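Local coordinates for nitroalkane oxidase (PDB 3MKH), which oxidises primary and secondary nitroalkanes to aldehydes or ketones with FAD, consuming oxygen and releasing nitrite and hydrogen peroxide, at residues Leu284-Ala292 against Pro384-Leu395. Sequence-based numbering, arbitrary orientation.
Sequences LMRAAFDAA and PFSDLLNTAVVL
Leu284 is a knob set into a hole formed by Leu388, Thr391, Ala392 and Leu395. Its CG lies anti to the carbonyl carbon (chi1 -65°) and chi2 is extended, which carries CD1 onto the backbone of Ala392. There CD1 is a tight 3.5 Å from Ala392 CA, and it also meets Leu395 CD1. Leu284 and Leu388 lie alongside, running opposite ways, and their CD2 methyls meet at 3.9 Å. Leu388 CD2 touches Ala287 CB, while its CD1 lies 3.8 Å from Ala288 CA. Ala291 CB packs against Phe385 CE1 at 3.6 Å, and the ring turns an edge to Ala292 N. Pro384 CG covers one ring face. Thr391 OG1 donates a hydrogen bond to Asp387 O (2.8 Å), from the carbonyl face opposite to the Thr391 N-H. This holds CG2 anti to the backbone N, against both methyls of Leu284. A serine here would probably leave a gap beside Leu284. The helical segments are nearly antiparallel (163°), their axes 10.4 Å apart at closest approach, in the C-terminal helical domain of the acyl-CoA dehydrogenase fold. Val394 touches FAD, and Leu389 and Val393 pack on a second subunit. Tyr86 of helix 75-88 touches Leu284 and Thr391, and helix 345-374 packs on Phe385 and Leu395.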
# COMPACT_ATOMS: atom_id res chain seq x y z
N LEU A 284 4.93 -11.63 -16.34
CA LEU A 284 3.49 -11.38 -16.19
C LEU A 284 3.20 -9.88 -16.18
O LEU A 284 2.18 -9.45 -16.70
CB LEU A 284 2.95 -12.01 -14.91
CG LEU A 284 2.99 -13.53 -14.80
CD1 LEU A 284 2.42 -13.95 -13.43
CD2 LEU A 284 2.20 -14.18 -15.96
N MET A 285 4.08 -9.10 -15.55
CA MET A 285 3.88 -7.65 -15.47
C MET A 285 3.94 -7.04 -16.86
O MET A 285 3.09 -6.23 -17.23
CB MET A 285 4.91 -7.01 -14.54
CG MET A 285 4.73 -7.47 -13.08
SD MET A 285 6.04 -6.95 -11.96
CE MET A 285 5.67 -5.20 -11.82
N ARG A 286 4.95 -7.44 -17.62
CA ARG A 286 5.07 -7.04 -19.02
C ARG A 286 3.80 -7.42 -19.79
O ARG A 286 3.23 -6.60 -20.51
CB ARG A 286 6.31 -7.70 -19.65
CG ARG A 286 6.34 -7.60 -21.16
CD ARG A 286 7.76 -7.35 -21.66
NE ARG A 286 8.67 -8.50 -21.58
CZ ARG A 286 8.70 -9.48 -22.47
NH1 ARG A 286 7.83 -9.51 -23.47
NH2 ARG A 286 9.60 -10.46 -22.35
N ALA A 287 3.34 -8.66 -19.64
CA ALA A 287 2.13 -9.08 -20.36
C ALA A 287 0.91 -8.25 -19.95
O ALA A 287 0.10 -7.88 -20.79
CB ALA A 287 1.85 -10.58 -20.15
N ALA A 288 0.77 -7.97 -18.66
CA ALA A 288 -0.38 -7.20 -18.18
C ALA A 288 -0.30 -5.77 -18.71
O ALA A 288 -1.30 -5.22 -19.20
CB ALA A 288 -0.44 -7.22 -16.65
N PHE A 289 0.88 -5.17 -18.62
CA PHE A 289 1.08 -3.82 -19.15
C PHE A 289 0.77 -3.78 -20.65
O PHE A 289 0.03 -2.91 -21.12
CB PHE A 289 2.50 -3.33 -18.91
CG PHE A 289 2.77 -1.98 -19.50
CD1 PHE A 289 2.52 -0.83 -18.77
CD2 PHE A 289 3.25 -1.87 -20.79
CE1 PHE A 289 2.76 0.43 -19.33
CE2 PHE A 289 3.49 -0.63 -21.36
CZ PHE A 289 3.24 0.53 -20.62
N ASP A 290 1.33 -4.71 -21.41
CA ASP A 290 1.11 -4.76 -22.86
C ASP A 290 -0.36 -4.91 -23.24
O ASP A 290 -0.83 -4.26 -24.17
CB ASP A 290 1.90 -5.90 -23.49
CG ASP A 290 3.40 -5.61 -23.59
OD1 ASP A 290 3.83 -4.47 -23.30
OD2 ASP A 290 4.15 -6.53 -23.96
N ALA A 291 -1.07 -5.80 -22.54
CA ALA A 291 -2.48 -6.03 -22.85
C ALA A 291 -3.35 -4.81 -22.53
O ALA A 291 -4.27 -4.48 -23.28
CB ALA A 291 -2.99 -7.28 -22.13
N ALA A 292 -3.05 -4.13 -21.43
CA ALA A 292 -3.78 -2.91 -21.06
C ALA A 292 -3.49 -1.75 -22.02
O ALA A 292 -4.40 -1.00 -22.41
CB ALA A 292 -3.46 -2.50 -19.62
N PRO A 384 -7.45 -11.39 -21.48
CA PRO A 384 -6.41 -12.12 -20.74
C PRO A 384 -6.24 -11.73 -19.27
O PRO A 384 -5.47 -12.41 -18.59
CB PRO A 384 -5.13 -11.74 -21.48
CG PRO A 384 -5.40 -10.34 -21.96
CD PRO A 384 -6.86 -10.36 -22.37
N PHE A 385 -6.93 -10.70 -18.78
CA PHE A 385 -6.61 -10.11 -17.48
C PHE A 385 -6.90 -11.02 -16.29
O PHE A 385 -6.13 -11.05 -15.34
CB PHE A 385 -7.28 -8.74 -17.33
CG PHE A 385 -6.94 -7.80 -18.47
CD1 PHE A 385 -5.71 -7.17 -18.51
CD2 PHE A 385 -7.82 -7.61 -19.51
CE1 PHE A 385 -5.37 -6.33 -19.56
CE2 PHE A 385 -7.49 -6.78 -20.58
CZ PHE A 385 -6.26 -6.13 -20.59
N SER A 386 -7.99 -11.77 -16.35
CA SER A 386 -8.31 -12.68 -15.26
C SER A 386 -7.26 -13.79 -15.14
O SER A 386 -6.78 -14.09 -14.05
CB SER A 386 -9.71 -13.29 -15.45
OG SER A 386 -10.00 -14.22 -14.43
N ASP A 387 -6.90 -14.39 -16.27
CA ASP A 387 -5.89 -15.44 -16.28
C ASP A 387 -4.55 -14.91 -15.78
O ASP A 387 -3.81 -15.63 -15.10
CB ASP A 387 -5.71 -16.03 -17.67
CG ASP A 387 -6.84 -16.97 -18.05
OD1 ASP A 387 -7.67 -17.32 -17.17
OD2 ASP A 387 -6.89 -17.36 -19.24
N LEU A 388 -4.21 -13.67 -16.15
CA LEU A 388 -2.95 -13.07 -15.65
C LEU A 388 -2.94 -13.00 -14.13
O LEU A 388 -1.99 -13.43 -13.49
CB LEU A 388 -2.71 -11.69 -16.26
CG LEU A 388 -2.16 -11.76 -17.69
CD1 LEU A 388 -2.40 -10.45 -18.41
CD2 LEU A 388 -0.68 -12.10 -17.64
N LEU A 389 -4.00 -12.44 -13.54
CA LEU A 389 -4.14 -12.40 -12.08
C LEU A 389 -4.03 -13.80 -11.44
O LEU A 389 -3.27 -14.04 -10.50
CB LEU A 389 -5.50 -11.78 -11.70
CG LEU A 389 -5.79 -11.76 -10.20
CD1 LEU A 389 -4.63 -11.05 -9.48
CD2 LEU A 389 -7.12 -11.08 -9.88
N ASN A 390 -4.79 -14.75 -11.97
CA ASN A 390 -4.79 -16.09 -11.40
C ASN A 390 -3.49 -16.85 -11.62
O ASN A 390 -3.24 -17.86 -10.95
CB ASN A 390 -5.99 -16.89 -11.89
CG ASN A 390 -7.25 -16.47 -11.18
OD1 ASN A 390 -7.37 -16.65 -9.98
ND2 ASN A 390 -8.18 -15.87 -11.92
N THR A 391 -2.66 -16.38 -12.53
CA THR A 391 -1.30 -16.89 -12.66
C THR A 391 -0.42 -16.21 -11.62
O THR A 391 0.35 -16.84 -10.89
CB THR A 391 -0.74 -16.65 -14.09
OG1 THR A 391 -1.60 -17.30 -15.04
CG2 THR A 391 0.69 -17.21 -14.24
N ALA A 392 -0.55 -14.89 -11.54
CA ALA A 392 0.32 -14.09 -10.69
C ALA A 392 0.21 -14.45 -9.21
O ALA A 392 1.22 -14.44 -8.48
CB ALA A 392 0.03 -12.58 -10.90
N VAL A 393 -0.99 -14.79 -8.74
CA VAL A 393 -1.14 -15.04 -7.30
C VAL A 393 -0.38 -16.26 -6.79
O VAL A 393 -0.15 -16.38 -5.59
CB VAL A 393 -2.62 -15.10 -6.82
CG1 VAL A 393 -3.32 -13.79 -7.11
CG2 VAL A 393 -3.35 -16.26 -7.46
N VAL A 394 0.02 -17.16 -7.68
CA VAL A 394 0.87 -18.27 -7.26
C VAL A 394 2.31 -17.85 -6.91
O VAL A 394 3.00 -18.52 -6.17
CB VAL A 394 0.92 -19.39 -8.31
CG1 VAL A 394 2.07 -19.16 -9.30
CG2 VAL A 394 1.06 -20.73 -7.62
N LEU A 395 2.77 -16.74 -7.47
CA LEU A 395 4.20 -16.41 -7.37
C LEU A 395 4.66 -16.17 -5.93
O LEU A 395 5.72 -16.67 -5.54
CB LEU A 395 4.57 -15.23 -8.29
CG LEU A 395 4.32 -15.50 -9.79
CD1 LEU A 395 4.77 -14.27 -10.59
CD2 LEU A 395 5.06 -16.76 -10.29